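Local coordinates for putative cell filamentation protein (Bartonella quintana, PDB 4N67) that probably transfers AMP from ATP onto target proteins in host cells, as a translocated Bartonella effector whose Fic domain binds ADP, at residues G55-A60 with E168-A173; E144-L149 with D206-I211; A174-D179 with K216-K221. The protein carries 2 engineered substitutions. All coordinates share one frame; numbering follows the deposited sequence. Where two conformers were deposited one is given.

Contact 1. Residues G55-A60 with E168-A173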
ATOM      1  N   GLY A  55       8.455  10.207  12.329  1.00 24.60           N
ATOM      2  CA  GLY A  55       7.551  11.066  13.098  1.00 25.48           C
ATOM      3  C   GLY A  55       6.308  11.461  12.315  1.00 24.79           C
ATOM      4  O   GLY A  55       5.245  11.709  12.918  1.00 27.04           O
ATOM      5  N   LYS A  56       6.431  11.529  10.976  1.00 24.02           N
ATOM      6  CA  LYS A  56       5.310  11.867  10.097  1.00 21.95           C
ATOM      7  C   LYS A  56       4.932  10.690   9.198  1.00 18.89           C
ATOM      8  O   LYS A  56       5.755  10.188   8.419  1.00 17.77           O
ATOM      9  CB  LYS A  56       5.633  13.015   9.146  1.00 24.60           C
ATOM     10  CG  LYS A  56       5.764  14.377   9.742  1.00 28.08           C
ATOM     11  CD  LYS A  56       5.866  15.370   8.588  1.00 30.53           C
ATOM     12  CE  LYS A  56       6.404  16.692   9.046  1.00 33.53           C
ATOM     13  NZ  LYS A  56       5.537  17.286  10.095  1.00 35.77           N
ATOM     14  N   PHE A  57       3.677  10.282   9.292  1.00 17.04           N
ATOM     15  CA  PHE A  57       3.153   9.207   8.440  1.00 16.25           C
ATOM     16  C   PHE A  57       2.373   9.865   7.325  1.00 16.42           C
ATOM     17  O   PHE A  57       1.161  10.111   7.418  1.00 19.66           O
ATOM     18  CB  PHE A  57       2.307   8.236   9.284  1.00 15.97           C
ATOM     19  CG  PHE A  57       3.145   7.369  10.169  1.00 16.48           C
ATOM     20  CD1 PHE A  57       3.513   7.776  11.438  1.00 17.67           C
ATOM     21  CD2 PHE A  57       3.583   6.134   9.708  1.00 17.48           C
ATOM     22  CE1 PHE A  57       4.318   6.975  12.223  1.00 18.49           C
ATOM     23  CE2 PHE A  57       4.393   5.349  10.479  1.00 17.25           C
ATOM     24  CZ  PHE A  57       4.749   5.756  11.736  1.00 18.24           C
ATOM     25  N   ASP A  58       3.092  10.254   6.275  1.00 14.66           N
ATOM     26  CA  ASP A  58       2.525  11.065   5.217  1.00 13.90           C
ATOM     27  C   ASP A  58       2.689  10.428   3.838  1.00 12.67           C
ATOM     28  O   ASP A  58       3.213   9.306   3.695  1.00 12.13           O
ATOM     29  CB  ASP A  58       3.118  12.481   5.266  1.00 14.15           C
ATOM     30  CG  ASP A  58       4.654  12.529   5.114  1.00 14.18           C
ATOM     31  OD1 ASP A  58       5.268  11.484   4.849  1.00 13.54           O
ATOM     32  OD2 ASP A  58       5.206  13.667   5.264  1.00 14.73           O
ATOM     33  N   ALA A  59       2.218  11.113   2.800  1.00 12.33           N
ATOM     34  CA  ALA A  59       2.328  10.568   1.445  1.00 11.93           C
ATOM     35  C   ALA A  59       3.785  10.331   1.039  1.00 10.94           C
ATOM     36  O   ALA A  59       4.109   9.372   0.330  1.00 10.60           O
ATOM     37  CB  ALA A  59       1.631  11.476   0.463  1.00 12.60           C
ATOM     38  N   ALA A  60       4.668  11.213   1.488  1.00 11.29           N
ATOM     39  CA  ALA A  60       6.093  11.036   1.221  1.00 11.00           C
ATOM     40  C   ALA A  60       6.603   9.755   1.805  1.00 10.71           C
ATOM     41  O   ALA A  60       7.400   9.056   1.182  1.00 10.35           O
ATOM     42  CB  ALA A  60       6.900  12.189   1.742  1.00 11.52           C
ATOM     43  N   GLU A 168       2.160  -1.479   9.336  1.00 11.71           N
ATOM     44  CA  GLU A 168       3.050  -2.073  10.324  1.00 12.79           C
ATOM     45  C   GLU A 168       3.818  -1.006  11.085  1.00 12.45           C
ATOM     46  O   GLU A 168       3.936  -1.049  12.309  1.00 12.41           O
ATOM     47  CB  GLU A 168       4.054  -3.018   9.671  1.00 13.69           C
ATOM     48  CG  GLU A 168       3.502  -4.318   9.090  1.00 15.18           C
ATOM     49  CD  GLU A 168       4.613  -5.281   8.640  1.00 16.73           C
ATOM     50  OE1 GLU A 168       5.676  -5.296   9.283  1.00 18.67           O
ATOM     51  OE2 GLU A 168       4.373  -5.990   7.650  1.00 20.02           O
ATOM     52  N   LYS A 169       4.323  -0.007  10.364  0.60 12.40           N
ATOM     53  CA  LYS A 169       5.125   1.014  10.996  0.60 13.04           C
ATOM     54  C   LYS A 169       4.283   2.013  11.789  0.60 12.64           C
ATOM     55  O   LYS A 169       4.680   2.451  12.868  0.60 12.81           O
ATOM     56  CB  LYS A 169       6.014   1.714   9.964  0.60 13.61           C
ATOM     57  CG  LYS A 169       7.149   0.818   9.475  0.60 14.81           C
ATOM     58  CD  LYS A 169       8.270   0.710  10.514  0.60 16.12           C
ATOM     59  CE  LYS A 169       9.109  -0.546  10.337  0.60 17.38           C
ATOM     60  NZ  LYS A 169       9.877  -0.885  11.555  0.60 18.27           N
ATOM     61  N   LEU A 170       3.105   2.347  11.276  1.00 12.29           N
ATOM     62  CA  LEU A 170       2.164   3.188  12.022  1.00 12.72           C
ATOM     63  C   LEU A 170       1.800   2.512  13.348  1.00 13.27           C
ATOM     64  O   LEU A 170       1.808   3.131  14.416  1.00 13.47           O
ATOM     65  CB  LEU A 170       0.912   3.423  11.187  1.00 12.62           C
ATOM     66  CG  LEU A 170      -0.157   4.337  11.778  1.00 13.24           C
ATOM     67  CD1 LEU A 170       0.335   5.767  11.936  1.00 13.75           C
ATOM     68  CD2 LEU A 170      -1.418   4.274  10.916  1.00 13.41           C
ATOM     69  N   GLY A 171       1.481   1.223  13.282  1.00 13.44           N
ATOM     70  CA  GLY A 171       1.206   0.445  14.479  1.00 14.74           C
ATOM     71  C   GLY A 171       2.356   0.487  15.474  1.00 15.51           C
ATOM     72  O   GLY A 171       2.174   0.775  16.656  1.00 15.98           O
ATOM     73  N   GLN A 172       3.555   0.231  14.961  1.00 16.01           N
ATOM     74  CA  GLN A 172       4.746   0.174  15.781  1.00 17.67           C
ATOM     75  C   GLN A 172       4.953   1.470  16.542  1.00 18.18           C
ATOM     76  O   GLN A 172       5.234   1.461  17.750  1.00 19.53           O
ATOM     77  CB  GLN A 172       5.966  -0.150  14.936  1.00 18.76           C
ATOM     78  CG  GLN A 172       7.270  -0.273  15.723  1.00 21.46           C
ATOM     79  CD  GLN A 172       8.466  -0.493  14.814  1.00 23.29           C
ATOM     80  OE1 GLN A 172       8.329  -0.649  13.593  1.00 26.80           O
ATOM     81  NE2 GLN A 172       9.655  -0.480  15.398  1.00 26.48           N
ATOM     82  N   ALA A 173       4.762   2.585  15.864  1.00 18.02           N
ATOM     83  CA  ALA A 173       4.943   3.856  16.531  1.00 19.18           C
ATOM     84  C   ALA A 173       3.828   4.148  17.556  1.00 20.50           C
ATOM     85  O   ALA A 173       4.033   4.969  18.462  1.00 22.51           O
ATOM     86  CB  ALA A 173       5.061   4.966  15.514  1.00 19.14           C
TER

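Contact 2. Residues E144-L149 with D206-I211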
ATOM      1  N   GLU A 144      -9.836   1.986   9.197  1.00 18.55           N
ATOM      2  CA  GLU A 144     -10.236   3.166   8.415  1.00 19.67           C
ATOM      3  C   GLU A 144      -9.065   3.740   7.607  1.00 18.03           C
ATOM      4  O   GLU A 144      -9.227   4.161   6.463  1.00 18.14           O
ATOM      5  CB  GLU A 144     -10.845   4.241   9.307  1.00 23.18           C
ATOM      6  CG  GLU A 144     -12.163   3.824   9.926  1.00 27.27           C
ATOM      7  CD  GLU A 144     -12.916   4.980  10.575  1.00 31.75           C
ATOM      8  OE1 GLU A 144     -12.605   6.151  10.253  1.00 36.82           O
ATOM      9  OE2 GLU A 144     -13.811   4.720  11.411  1.00 36.64           O
ATOM     10  N   VAL A 145      -7.881   3.769   8.194  1.00 16.57           N
ATOM     11  CA  VAL A 145      -6.717   4.250   7.473  1.00 15.73           C
ATOM     12  C   VAL A 145      -6.481   3.316   6.279  1.00 14.87           C
ATOM     13  O   VAL A 145      -6.217   3.752   5.145  1.00 14.37           O
ATOM     14  CB  VAL A 145      -5.472   4.278   8.395  1.00 15.43           C
ATOM     15  CG1 VAL A 145      -4.185   4.479   7.599  1.00 15.21           C
ATOM     16  CG2 VAL A 145      -5.646   5.343   9.462  1.00 16.51           C
ATOM     17  N   PHE A 146      -6.574   2.017   6.521  1.00 14.80           N
ATOM     18  CA  PHE A 146      -6.318   1.040   5.453  1.00 14.91           C
ATOM     19  C   PHE A 146      -7.339   1.170   4.329  1.00 15.18           C
ATOM     20  O   PHE A 146      -6.981   1.097   3.148  1.00 14.62           O
ATOM     21  CB  PHE A 146      -6.316  -0.401   5.979  1.00 16.03           C
ATOM     22  CG  PHE A 146      -5.616  -1.339   5.061  1.00 16.61           C
ATOM     23  CD1 PHE A 146      -4.228  -1.370   5.059  1.00 16.95           C
ATOM     24  CD2 PHE A 146      -6.301  -2.077   4.117  1.00 18.35           C
ATOM     25  CE1 PHE A 146      -3.533  -2.151   4.182  1.00 18.02           C
ATOM     26  CE2 PHE A 146      -5.599  -2.903   3.233  1.00 18.63           C
ATOM     27  CZ  PHE A 146      -4.208  -2.925   3.277  1.00 18.75           C
ATOM     28  N   THR A 147      -8.607   1.318   4.667  1.00 15.94           N
ATOM     29  CA  THR A 147      -9.600   1.458   3.587  1.00 16.53           C
ATOM     30  C   THR A 147      -9.364   2.757   2.806  1.00 15.43           C
ATOM     31  O   THR A 147      -9.545   2.778   1.594  1.00 15.43           O
ATOM     32  CB  THR A 147     -11.045   1.351   4.082  1.00 18.89           C
ATOM     33  OG1 THR A 147     -11.289   2.326   5.072  1.00 20.97           O
ATOM     34  CG2 THR A 147     -11.282  -0.003   4.700  1.00 19.77           C
ATOM     35  N   ALA A 148      -8.943   3.828   3.479  1.00 14.88           N
ATOM     36  CA  ALA A 148      -8.583   5.056   2.774  1.00 14.45           C
ATOM     37  C   ALA A 148      -7.421   4.828   1.812  1.00 13.92           C
ATOM     38  O   ALA A 148      -7.449   5.272   0.653  1.00 13.94           O
ATOM     39  CB  ALA A 148      -8.254   6.151   3.769  1.00 14.61           C
ATOM     40  N   LEU A 149      -6.406   4.111   2.270  1.00 13.59           N
ATOM     41  CA  LEU A 149      -5.283   3.775   1.392  1.00 13.44           C
ATOM     42  C   LEU A 149      -5.721   2.910   0.225  1.00 13.34           C
ATOM     43  O   LEU A 149      -5.268   3.120  -0.928  1.00 13.11           O
ATOM     44  CB  LEU A 149      -4.171   3.073   2.183  1.00 13.39           C
ATOM     45  CG  LEU A 149      -3.374   3.976   3.123  1.00 13.63           C
ATOM     46  CD1 LEU A 149      -2.517   3.108   4.042  1.00 14.13           C
ATOM     47  CD2 LEU A 149      -2.500   4.975   2.378  1.00 13.98           C
ATOM     48  N   ASP A 206     -12.584  -6.299  11.780  1.00 23.57           N
ATOM     49  CA  ASP A 206     -12.354  -7.606  12.383  1.00 24.51           C
ATOM     50  C   ASP A 206     -10.954  -8.120  12.056  1.00 22.78           C
ATOM     51  O   ASP A 206     -10.297  -8.758  12.879  1.00 22.36           O
ATOM     52  CB  ASP A 206     -13.403  -8.614  11.889  1.00 26.79           C
ATOM     53  CG  ASP A 206     -14.811  -8.338  12.421  1.00 29.76           C
ATOM     54  OD1 ASP A 206     -14.998  -7.485  13.316  1.00 32.35           O
ATOM     55  OD2 ASP A 206     -15.755  -8.996  11.924  1.00 33.35           O
ATOM     56  N   LEU A 207     -10.544  -7.901  10.809  1.00 21.22           N
ATOM     57  CA  LEU A 207      -9.230  -8.280  10.336  1.00 19.99           C
ATOM     58  C   LEU A 207      -8.148  -7.615  11.209  1.00 19.12           C
ATOM     59  O   LEU A 207      -7.259  -8.284  11.719  1.00 18.80           O
ATOM     60  CB  LEU A 207      -9.079  -7.883   8.852  1.00 19.81           C
ATOM     61  CG  LEU A 207      -7.771  -8.316   8.185  1.00 19.41           C
ATOM     62  CD1 LEU A 207      -7.978  -8.462   6.663  1.00 19.46           C
ATOM     63  CD2 LEU A 207      -6.622  -7.378   8.495  1.00 19.09           C
ATOM     64  N   PHE A 208      -8.259  -6.311  11.395  1.00 18.49           N
ATOM     65  CA  PHE A 208      -7.242  -5.600  12.187  1.00 17.56           C
ATOM     66  C   PHE A 208      -7.277  -6.023  13.648  1.00 18.82           C
ATOM     67  O   PHE A 208      -6.243  -6.200  14.238  1.00 18.77           O
ATOM     68  CB  PHE A 208      -7.296  -4.074  11.992  1.00 17.00           C
ATOM     69  CG  PHE A 208      -6.547  -3.619  10.774  1.00 15.72           C
ATOM     70  CD1 PHE A 208      -7.161  -3.544   9.518  1.00 15.78           C
ATOM     71  CD2 PHE A 208      -5.192  -3.341  10.860  1.00 15.16           C
ATOM     72  CE1 PHE A 208      -6.428  -3.197   8.405  1.00 14.65           C
ATOM     73  CE2 PHE A 208      -4.469  -2.979   9.752  1.00 14.96           C
ATOM     74  CZ  PHE A 208      -5.078  -2.913   8.533  1.00 14.34           C
ATOM     75  N   GLU A 209      -8.454  -6.241  14.208  1.00 19.95           N
ATOM     76  CA  GLU A 209      -8.499  -6.836  15.550  1.00 21.07           C
ATOM     77  C   GLU A 209      -7.733  -8.153  15.622  1.00 21.19           C
ATOM     78  O   GLU A 209      -6.982  -8.406  16.587  1.00 21.71           O
ATOM     79  CB  GLU A 209      -9.932  -7.049  16.025  1.00 23.21           C
ATOM     80  CG  GLU A 209     -10.716  -5.771  16.239  1.00 25.24           C
ATOM     81  CD  GLU A 209     -12.129  -6.008  16.760  1.00 28.97           C
ATOM     82  OE1 GLU A 209     -12.583  -7.182  16.826  1.00 33.53           O
ATOM     83  OE2 GLU A 209     -12.790  -5.010  17.122  1.00 30.84           O
ATOM     84  N   ASP A 210      -7.937  -9.005  14.627  1.00 20.99           N
ATOM     85  CA  ASP A 210      -7.392 -10.349  14.647  1.00 21.88           C
ATOM     86  C   ASP A 210      -5.888 -10.437  14.495  1.00 20.68           C
ATOM     87  O   ASP A 210      -5.291 -11.408  14.955  1.00 21.60           O
ATOM     88  CB  ASP A 210      -8.070 -11.236  13.584  1.00 22.64           C
ATOM     89  CG  ASP A 210      -9.470 -11.672  13.991  1.00 24.65           C
ATOM     90  OD1 ASP A 210      -9.823 -11.544  15.178  1.00 26.04           O
ATOM     91  OD2 ASP A 210     -10.209 -12.114  13.094  1.00 26.66           O
ATOM     92  N   ILE A 211      -5.268  -9.423  13.901  1.00 19.84           N
ATOM     93  CA  ILE A 211      -3.834  -9.476  13.630  1.00 19.27           C
ATOM     94  C   ILE A 211      -3.029  -8.496  14.461  1.00 18.84           C
ATOM     95  O   ILE A 211      -1.843  -8.365  14.234  1.00 19.06           O
ATOM     96  CB  ILE A 211      -3.532  -9.229  12.137  1.00 18.74           C
ATOM     97  CG1 ILE A 211      -3.838  -7.785  11.707  1.00 17.77           C
ATOM     98  CG2 ILE A 211      -4.295 -10.239  11.287  1.00 19.65           C
ATOM     99  CD1 ILE A 211      -3.433  -7.459  10.266  1.00 17.07           C
TER

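Contact 3. Residues A174-D179 with K216-K221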
ATOM      1  N   ALA A 174       2.675   3.489  17.426  1.00 20.06           N
ATOM      2  CA  ALA A 174       1.516   3.673  18.324  1.00 21.02           C
ATOM      3  C   ALA A 174       1.506   2.658  19.442  1.00 22.16           C
ATOM      4  O   ALA A 174       0.570   2.702  20.264  1.00 23.57           O
ATOM      5  CB  ALA A 174       0.220   3.578  17.550  1.00 21.39           C
ATOM      6  N   GLY A 175       2.501   1.765  19.464  1.00 20.93           N
ATOM      7  CA  GLY A 175       2.600   0.706  20.486  1.00 21.78           C
ATOM      8  C   GLY A 175       1.896  -0.603  20.161  1.00 21.48           C
ATOM      9  O   GLY A 175       1.693  -1.426  21.043  1.00 22.94           O
ATOM     10  N   TYR A 176       1.561  -0.833  18.905  1.00 19.56           N
ATOM     11  CA  TYR A 176       0.858  -2.071  18.511  1.00 19.50           C
ATOM     12  C   TYR A 176       1.606  -2.819  17.419  1.00 19.09           C
ATOM     13  O   TYR A 176       2.132  -2.203  16.467  1.00 19.83           O
ATOM     14  CB  TYR A 176      -0.535  -1.720  18.016  1.00 19.35           C
ATOM     15  CG  TYR A 176      -1.482  -1.289  19.108  1.00 20.13           C
ATOM     16  CD1 TYR A 176      -2.102  -2.236  19.896  1.00 21.30           C
ATOM     17  CD2 TYR A 176      -1.743   0.073  19.389  1.00 20.65           C
ATOM     18  CE1 TYR A 176      -2.958  -1.889  20.916  1.00 21.80           C
ATOM     19  CE2 TYR A 176      -2.602   0.421  20.414  1.00 21.43           C
ATOM     20  CZ  TYR A 176      -3.214  -0.557  21.178  1.00 22.49           C
ATOM     21  OH  TYR A 176      -4.076  -0.245  22.235  1.00 23.94           O
ATOM     22  N   LYS A 177       1.658  -4.146  17.536  1.00 18.73           N
ATOM     23  CA  LYS A 177       2.231  -4.992  16.516  1.00 18.59           C
ATOM     24  C   LYS A 177       1.096  -5.425  15.601  1.00 17.50           C
ATOM     25  O   LYS A 177       0.157  -6.039  16.056  1.00 17.75           O
ATOM     26  CB  LYS A 177       2.902  -6.243  17.108  1.00 21.10           C
ATOM     27  CG  LYS A 177       3.450  -7.127  16.004  1.00 23.10           C
ATOM     28  CD  LYS A 177       4.367  -8.236  16.464  1.00 26.91           C
ATOM     29  CE  LYS A 177       4.847  -9.032  15.261  1.00 28.91           C
ATOM     30  NZ  LYS A 177       5.471  -8.197  14.208  1.00 31.07           N
ATOM     31  N   ILE A 178       1.197  -5.113  14.306  1.00 15.66           N
ATOM     32  CA  ILE A 178       0.203  -5.538  13.303  1.00 15.94           C
ATOM     33  C   ILE A 178       0.903  -6.578  12.444  1.00 16.68           C
ATOM     34  O   ILE A 178       1.931  -6.275  11.836  1.00 16.95           O
ATOM     35  CB  ILE A 178      -0.275  -4.361  12.432  1.00 15.03           C
ATOM     36  CG1 ILE A 178      -0.936  -3.284  13.299  1.00 15.03           C
ATOM     37  CG2 ILE A 178      -1.215  -4.851  11.327  1.00 15.33           C
ATOM     38  CD1 ILE A 178      -1.374  -2.044  12.524  1.00 14.60           C
ATOM     39  N   ASP A 179       0.354  -7.797  12.411  1.00 18.67           N
ATOM     40  CA  ASP A 179       1.027  -8.948  11.755  1.00 19.34           C
ATOM     41  C   ASP A 179       0.135  -9.562  10.687  1.00 19.46           C
ATOM     42  O   ASP A 179      -0.737 -10.397  10.969  1.00 19.83           O
ATOM     43  CB  ASP A 179       1.454  -9.976  12.812  1.00 21.30           C
ATOM     44  CG  ASP A 179       2.305 -11.111  12.228  1.00 22.71           C
ATOM     45  OD1 ASP A 179       2.436 -11.167  10.974  1.00 24.12           O
ATOM     46  OD2 ASP A 179       2.815 -11.912  13.034  1.00 26.40           O
ATOM     47  N   LYS A 216       5.060  -5.242  24.042  1.00 34.12           N
ATOM     48  CA  LYS A 216       5.554  -5.332  25.436  1.00 37.51           C
ATOM     49  C   LYS A 216       5.661  -3.986  26.139  1.00 40.24           C
ATOM     50  O   LYS A 216       5.186  -3.830  27.262  1.00 42.82           O
ATOM     51  CB  LYS A 216       6.929  -6.017  25.489  1.00 39.25           C
ATOM     52  N   SER A 217       6.289  -3.019  25.472  1.00 41.61           N
ATOM     53  CA  SER A 217       6.440  -1.666  26.005  1.00 42.49           C
ATOM     54  C   SER A 217       5.103  -1.004  26.355  1.00 41.68           C
ATOM     55  O   SER A 217       4.967  -0.385  27.404  1.00 43.54           O
ATOM     56  CB  SER A 217       7.235  -0.794  25.011  1.00 43.10           C
ATOM     57  OG  SER A 217       7.033  -1.217  23.667  1.00 44.25           O
ATOM     58  N   LEU A 218       4.113  -1.148  25.485  1.00 39.85           N
ATOM     59  CA  LEU A 218       2.785  -0.598  25.744  1.00 40.06           C
ATOM     60  C   LEU A 218       2.099  -1.330  26.911  1.00 42.86           C
ATOM     61  O   LEU A 218       1.345  -0.719  27.677  1.00 44.84           O
ATOM     62  CB  LEU A 218       1.929  -0.670  24.470  1.00 39.57           C
ATOM     63  CG  LEU A 218       0.657   0.176  24.456  1.00 39.18           C
ATOM     64  CD1 LEU A 218       0.979   1.667  24.496  1.00 39.33           C
ATOM     65  CD2 LEU A 218      -0.187  -0.148  23.239  1.00 37.59           C
ATOM     66  N   LEU A 219       2.365  -2.631  27.053  1.00 42.37           N
ATOM     67  CA  LEU A 219       1.917  -3.395  28.233  1.00 44.46           C
ATOM     68  C   LEU A 219       2.674  -3.001  29.505  1.00 45.54           C
ATOM     69  O   LEU A 219       2.069  -2.702  30.546  1.00 45.83           O
ATOM     70  CB  LEU A 219       2.107  -4.899  28.005  1.00 45.20           C
ATOM     71  CG  LEU A 219       1.040  -5.666  27.233  1.00 45.91           C
ATOM     72  CD1 LEU A 219       1.534  -7.088  27.000  1.00 46.18           C
ATOM     73  CD2 LEU A 219      -0.280  -5.676  27.995  1.00 46.16           C
ATOM     74  N   LEU A 220       4.002  -3.027  29.421  1.00 46.22           N
ATOM     75  CA  LEU A 220       4.860  -2.703  30.563  1.00 48.37           C
ATOM     76  C   LEU A 220       4.615  -1.277  31.075  1.00 50.00           C
ATOM     77  O   LEU A 220       4.771  -1.021  32.263  1.00 50.55           O
ATOM     78  CB  LEU A 220       6.339  -2.906  30.205  1.00 49.01           C
ATOM     79  N   LYS A 221       4.217  -0.360  30.190  1.00 50.94           N
ATOM     80  CA  LYS A 221       3.798   0.990  30.605  1.00 52.60           C
ATOM     81  C   LYS A 221       2.366   0.982  31.140  1.00 53.89           C
ATOM     82  O   LYS A 221       2.053   0.283  32.102  1.00 55.25           O
ATOM     83  CB  LYS A 221       3.900   1.974  29.438  1.00 51.41           C
TER

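Contact 1. Residues G55-A60 with E168-A173
Phe57 is the one residue of 55-60 that touches helix segment 168-173, and it does so through its ring. Leu170, Lys169 and Ala173 receive it.

The apolar part is mainly a CH-pi contact. Leu170 CD1 lies over one face of the Phe57 ring, 3.8 Å from the centroid and 17° off the normal. It is shifted toward the rim, and the atom nearest to CD1 is Phe57 CG at 3.7 Å. The chi1 of Leu170, -177°, sets CG anti to the backbone N and beside the carbonyl carbon; CD1 then reaches the ring. At the far end of the ring, Phe57 CZ packs on Ala173 CB at 3.9 Å. Lys169 adds the base of its side chain, with CB 4.0 Å from Phe57 CE2.

The ring also meets helix backbone. Phe57 CE2 is 3.4 Å from Leu170 N, and Phe57 CZ is 3.5 Å from Lys169 O. These are van der Waals contacts. Lys169 O is already used inside the helix, where it accepts a 3.0 Å bond from Ala173 N.

No hydrogen bond joins the two segments. Polar groups lie beside the contact. Asp58 is the N-cap of helix 59-70, and its OD1 accepts a bond from Tyr61 N. Glu168 forms a salt bridge with Arg49.

Phe57 thus joins the loop before helix 59-70 to helix 164-174 in the Fic domain. Leu124 of helix 112-126 touches both Phe57 and Leu170, and Pro53 packs on Ala173.

Contact 2. Residues E144-L149 with D206-I211
This is a buried aromatic contact between two helices of the Fic fold, made by Phe146 and Phe208. Phe146 lies on helix 135-152, which leads into the loop with HPFRKGNGR, a variant of the Fic signature. Phe208 lies on helix 202-211. Phe146 also lines the ADP pocket, with its side chain about 4 Å from the bound nucleotide at nearest atoms. Phe208 therefore backs a pocket residue from the second shell.

Both CB atoms point toward the opposite helix, and the two side chains run at about a right angle to each other. The ring centroids are 5.7 Å apart and the planes are inclined at 52°. The pair is oblique. Only these two residues touch across the segments; the CA atoms of Phe146 and Phe208 stay 9.5 Å apart.

Met167 of helix 164-174 touches both phenylalanine side chains. Leu207 places CD2 4.0 Å above one face of the Phe208 ring, toward the rim.

With CG anti to the backbone N (chi1 -160°), Phe146 presents CB and CG to the Phe208 ring: Phe208 CE1 is 3.7 Å from Phe146 CB, and Phe208 CZ is 3.8 Å from Phe146 CG.

Contact 3. Residues A174-D179 with K216-K221
Tyr176 OH is held by a hydrogen bond to the backbone O of Leu133, and Leu218 CD2 lies 4.0 Å from this OH. The phenol is thus tied at its polar end while Leu218 covers one of its faces.

Leu218 is the residue of 216-221 that carries the contact. Its CD2 sits above the Tyr176 ring, 3.9 Å from the centroid and 18° off the normal, in a CH-pi contact. The methyl is displaced toward the hydroxyl-bearing side, where Tyr176 CZ is its nearest ring atom at 3.7 Å. The CB of Tyr176 points away from helix 216-220, yet one face of the ring lies against Leu218 CD2. The Tyr176 ring also stacks with Phe138 of helix 135-152.

The second surface is backbone. Gly175 O approaches Leu218 CD2 to 3.2 Å and Leu218 CB to 3.5 Å. Leu218 turns its CG anti to the backbone N (chi1 -165°), which sets CD2 against both the Gly175 carbonyl O and the phenol face. The main chains come close here, with Gly175 CA and Leu218 CA 5.4 Å apart.

No hydrogen bond runs directly between the segments. Backbone bonds nearby do the tying: Gly175 pairs with Gln215, Lys177 with His213. Strand 176-178 thereby forms a two-stranded antiparallel sheet with strand 212-214, which helix 216-220 follows.

Gly175 has positive phi and closes helix 164-174 with two bonds back into its last turn. This is a Schellman motif, here serving as the exit from a helix into a short strand.

Contacts 1 and 3 come in series along the chain, while contact 2 alternates with both. The centre of contact 1 is about 15 Å from the centres of contacts 2 and 3, which are themselves about 17 Å apart. Helix 164-174 leads through Gly175 into strand 176-178, and Gly171 O probably accepts a bond from Tyr176 N. Contact 2 meets the same strand where Ile211 CD1 packs on Ile178 CG2. Contacts 1 and 2 tie helices 164-174 and 135-152, on the two sides of the Fic signature loop, to the residues before helix 59-70 and to helix 202-211. Contact 3 packs helix 216-220 on the end of helix 164-174 and strand 176-178.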